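Local coordinates for SH2 domain-containing protein 3C (PDB 3T6G), which acts as an adapter in integrin-mediated adhesion and cell migration, its Cdc25-homology domain being locked in a closed form that cannot catalyse nucleotide exchange but binds BCAR1, at residues A[19-23]-A[24-28]; A[296-299]-A[300-304]. The protein carries 2 engineered substitutions. All coordinates share one frame; numbering follows the deposited sequence.

Interaction 1: residues A[19-23]-A[24-28]; sequences ATFQS and LLIPR
Phe21 brings one edge of its ring against the branched side chain of Ile26, the two crossing at about a right angle. Ring atom CE2 of Phe21 lies 3.7 Å from Ile26 CB, which sits in the ring plane, and CD2 of Phe21 is 3.7 Å from Ile26 CG2, so the rim of the ring and not a face does the touching. With CG anti to the backbone N (chi1 176°), the ring of Phe21 is carried alongside the loop to Ile26, five residues on. Both residues also rest on Phe281 of helix 279-287, and an alanine in place of Phe21 would probably open a gap beside Ile26 and leave part of that helix surface uncovered. Between them the chain reverses in a beta turn over Ser23 to Ile26: the CA atoms of Ser23 and Ile26 are 5.1 Å apart, and Leu24 and Leu25 at the bend both have right-handed helical backbone angles. Two weak bonds brace this loop ahead of helix 35-46. Ser23 N donates weakly, forward across the turn, to Ile26 O at 3.4 Å, and Leu25 N points to Ser23 OG at 3.3 Å (N-H...O angle 153°), a geometry consistent with an ST turn. Ser23 OG is also hydrogen-bonded to Glu275, which ties the bend to helix 271-276. On the outer side, the chains of Gln22 and Arg28, both exposed, run side by side in the same direction, their amide and guanidinium planes 18° apart.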
# COMPACT_ATOMS: atom_id res chain seq x y z
N ALA A 19 -2.22 22.85 0.26
CA ALA A 19 -2.18 24.30 0.09
C ALA A 19 -3.50 24.96 -0.33
O ALA A 19 -3.66 26.17 -0.16
CB ALA A 19 -1.06 24.67 -0.88
N THR A 20 -4.44 24.18 -0.88
CA THR A 20 -5.72 24.74 -1.33
C THR A 20 -6.92 24.32 -0.47
O THR A 20 -8.05 24.77 -0.69
CB THR A 20 -6.01 24.44 -2.82
OG1 THR A 20 -6.10 23.02 -3.04
CG2 THR A 20 -4.92 25.03 -3.69
N PHE A 21 -6.66 23.44 0.50
CA PHE A 21 -7.68 22.97 1.43
C PHE A 21 -8.19 24.13 2.29
O PHE A 21 -7.41 24.92 2.81
CB PHE A 21 -7.11 21.83 2.28
CG PHE A 21 -8.06 21.32 3.34
CD1 PHE A 21 -8.92 20.28 3.08
CD2 PHE A 21 -8.07 21.89 4.61
CE1 PHE A 21 -9.79 19.81 4.05
CE2 PHE A 21 -8.94 21.42 5.58
CZ PHE A 21 -9.80 20.38 5.30
N GLN A 22 -9.51 24.23 2.41
CA GLN A 22 -10.15 25.28 3.19
C GLN A 22 -11.23 24.62 4.02
O GLN A 22 -11.80 23.62 3.59
CB GLN A 22 -10.79 26.32 2.26
CG GLN A 22 -9.83 27.06 1.32
CD GLN A 22 -10.57 27.92 0.28
OE1 GLN A 22 -11.19 27.39 -0.65
NE2 GLN A 22 -10.49 29.25 0.43
N SER A 23 -11.51 25.17 5.21
CA SER A 23 -12.54 24.65 6.13
C SER A 23 -12.71 25.58 7.32
O SER A 23 -12.01 26.59 7.43
CB SER A 23 -12.15 23.27 6.64
OG SER A 23 -13.08 22.81 7.61
N LEU A 24 -13.64 25.25 8.22
CA LEU A 24 -13.82 26.02 9.46
C LEU A 24 -12.75 25.66 10.48
O LEU A 24 -12.34 26.49 11.29
CB LEU A 24 -15.20 25.76 10.08
CG LEU A 24 -16.41 26.52 9.57
CD1 LEU A 24 -17.65 25.98 10.26
CD2 LEU A 24 -16.31 28.04 9.80
N LEU A 25 -12.30 24.41 10.43
CA LEU A 25 -11.20 23.92 11.25
C LEU A 25 -9.87 24.50 10.78
O LEU A 25 -9.09 24.99 11.58
CB LEU A 25 -11.14 22.41 11.16
CG LEU A 25 -11.98 21.61 12.15
CD1 LEU A 25 -13.14 22.43 12.66
CD2 LEU A 25 -12.44 20.27 11.55
N ILE A 26 -9.62 24.44 9.48
CA ILE A 26 -8.35 24.94 8.96
C ILE A 26 -8.46 26.25 8.19
O ILE A 26 -8.81 26.25 7.01
CB ILE A 26 -7.65 23.88 8.09
CG1 ILE A 26 -6.67 23.10 8.95
CG2 ILE A 26 -6.93 24.53 6.92
CD1 ILE A 26 -7.27 21.85 9.51
N PRO A 27 -8.15 27.38 8.86
CA PRO A 27 -8.23 28.72 8.26
C PRO A 27 -7.08 28.98 7.28
O PRO A 27 -6.13 28.21 7.25
CB PRO A 27 -8.16 29.66 9.47
CG PRO A 27 -7.36 28.91 10.46
CD PRO A 27 -7.68 27.44 10.26
N ARG A 28 -7.17 30.07 6.51
CA ARG A 28 -6.27 30.29 5.38
C ARG A 28 -4.79 30.02 5.67
O ARG A 28 -4.20 29.12 5.08
CB ARG A 28 -6.45 31.69 4.79
CG ARG A 28 -5.56 31.96 3.58
CD ARG A 28 -6.21 32.95 2.61
NE ARG A 28 -7.28 32.31 1.84
CZ ARG A 28 -8.08 32.95 0.99
NH1 ARG A 28 -7.94 34.25 0.78
NH2 ARG A 28 -9.01 32.27 0.34

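Interaction 2: residues A[296-299]-A[300-304]; sequences QARR and YEKFD
Gln296 lays its CG over one face of the Tyr300 ring, 3.6 Å from the centroid and 18° off the ring normal, a CH-pi contact displaced toward the rim. Extension of the glutamine chain beyond CG, with CG anti to the backbone N (chi1 177°), carries the amide past the CE2 side of the ring, nearly parallel to it (planes 7° apart), with CD of Gln296 3.6 Å from Tyr300 CE2. Beside this CH-pi contact, Tyr300 N donates to Gln296 O at 2.8 Å, one of the i to i+4 bonds in the first turns of helix 296-314 of the Cdc25-homology domain. This is the close-packed side: Tyr300 OH bonds to Thr105 and Gln296 NE2 to Glu101, both on helix 93-115, while buried Arg299 forms a salt bridge with Glu101 and a cation-pi contact with Trp287. The exposed side is looser and electrostatic. There Lys302, bent at chi2 and chi4, turns its NZ back to within 4.1 Å of Arg298 NE, a pairing of like charges. Its salt bridge to Glu301, 3.2 Å from NZ of Lys302 to OE1 of Glu301, probably offsets that repulsion, whereas Arg298 NE stays 5.8 Å from the same Glu301 OE1.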
# COMPACT_ATOMS: atom_id res chain seq x y z
N GLN A 296 7.94 15.14 1.22
CA GLN A 296 7.54 14.16 2.20
C GLN A 296 8.71 13.73 3.08
O GLN A 296 8.56 13.57 4.29
CB GLN A 296 6.96 12.94 1.52
CG GLN A 296 6.59 11.86 2.49
CD GLN A 296 6.16 10.60 1.79
OE1 GLN A 296 6.95 9.66 1.63
NE2 GLN A 296 4.90 10.57 1.35
N ALA A 297 9.88 13.54 2.47
CA ALA A 297 11.07 13.14 3.23
C ALA A 297 11.35 14.14 4.34
O ALA A 297 11.55 13.76 5.48
CB ALA A 297 12.30 13.01 2.32
N ARG A 298 11.35 15.42 3.99
CA ARG A 298 11.61 16.49 4.94
C ARG A 298 10.49 16.60 5.98
O ARG A 298 10.76 16.70 7.17
CB ARG A 298 11.78 17.81 4.19
CG ARG A 298 12.57 18.89 4.91
CD ARG A 298 13.27 19.79 3.89
NE ARG A 298 13.71 21.07 4.45
CZ ARG A 298 14.33 22.02 3.75
NH1 ARG A 298 14.59 21.82 2.46
NH2 ARG A 298 14.69 23.15 4.34
N ARG A 299 9.24 16.57 5.53
CA ARG A 299 8.12 16.63 6.46
C ARG A 299 8.23 15.50 7.48
O ARG A 299 8.01 15.69 8.67
CB ARG A 299 6.77 16.59 5.73
CG ARG A 299 6.39 17.92 5.04
CD ARG A 299 5.01 17.91 4.39
NE ARG A 299 4.87 16.97 3.28
CZ ARG A 299 4.29 15.77 3.39
NH1 ARG A 299 4.20 14.97 2.34
NH2 ARG A 299 3.80 15.37 4.56
N TYR A 300 8.61 14.31 6.99
CA TYR A 300 8.65 13.13 7.83
C TYR A 300 9.88 13.12 8.73
O TYR A 300 9.78 12.77 9.91
CB TYR A 300 8.57 11.84 7.00
CG TYR A 300 7.19 11.52 6.46
CD1 TYR A 300 6.11 12.39 6.68
CD2 TYR A 300 6.95 10.35 5.76
CE1 TYR A 300 4.83 12.08 6.19
CE2 TYR A 300 5.69 10.04 5.27
CZ TYR A 300 4.63 10.90 5.49
OH TYR A 300 3.37 10.57 4.99
N GLU A 301 11.02 13.52 8.19
CA GLU A 301 12.24 13.67 8.97
C GLU A 301 11.98 14.58 10.16
O GLU A 301 12.29 14.24 11.29
CB GLU A 301 13.37 14.29 8.14
CG GLU A 301 13.81 13.48 6.93
CD GLU A 301 14.68 14.30 5.96
OE1 GLU A 301 14.34 15.48 5.70
OE2 GLU A 301 15.69 13.76 5.46
N LYS A 302 11.39 15.74 9.90
CA LYS A 302 11.24 16.74 10.95
C LYS A 302 10.26 16.30 12.02
O LYS A 302 10.40 16.65 13.19
CB LYS A 302 10.84 18.10 10.37
CG LYS A 302 11.72 18.58 9.20
CD LYS A 302 13.20 18.70 9.59
CE LYS A 302 14.09 19.21 8.44
NZ LYS A 302 14.31 18.21 7.35
N PHE A 303 9.27 15.50 11.65
CA PHE A 303 8.29 15.09 12.63
C PHE A 303 8.80 13.96 13.50
O PHE A 303 8.37 13.79 14.64
CB PHE A 303 6.95 14.71 11.99
CG PHE A 303 5.78 15.38 12.65
CD1 PHE A 303 5.34 16.63 12.21
CD2 PHE A 303 5.15 14.79 13.74
CE1 PHE A 303 4.27 17.27 12.83
CE2 PHE A 303 4.09 15.43 14.36
CZ PHE A 303 3.65 16.67 13.91
N ASP A 304 9.72 13.17 12.95
CA ASP A 304 10.22 12.03 13.70
C ASP A 304 10.92 12.58 14.92
O ASP A 304 10.88 11.98 15.99
CB ASP A 304 11.19 11.21 12.86
CG ASP A 304 11.73 10.03 13.62
OD1 ASP A 304 11.01 9.02 13.72
OD2 ASP A 304 12.88 10.12 14.11

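In the fold
Both contacts are local, one in a turn early in the chain and one at the start of its last helix; the centres of interactions 1 and 2 lie about 22 Å apart. Interaction 1 is a surface contact, its loop tied to helices 271-276 and 279-287 by the Ser23-Glu275 hydrogen bond, by Phe21 and Ile26 on Phe281 and by weak bonds to Arg284. Interaction 2 is partly buried, set against helix 93-115. Helix 279-287 is common to both: interaction 2 meets it through Met283, Leu286 and Trp287. Interaction 1 relies on apolar edge packing, while interaction 2 has a CH-pi contact and the buried Arg299-Glu101 salt bridge inside and charged side chains at its exposed side.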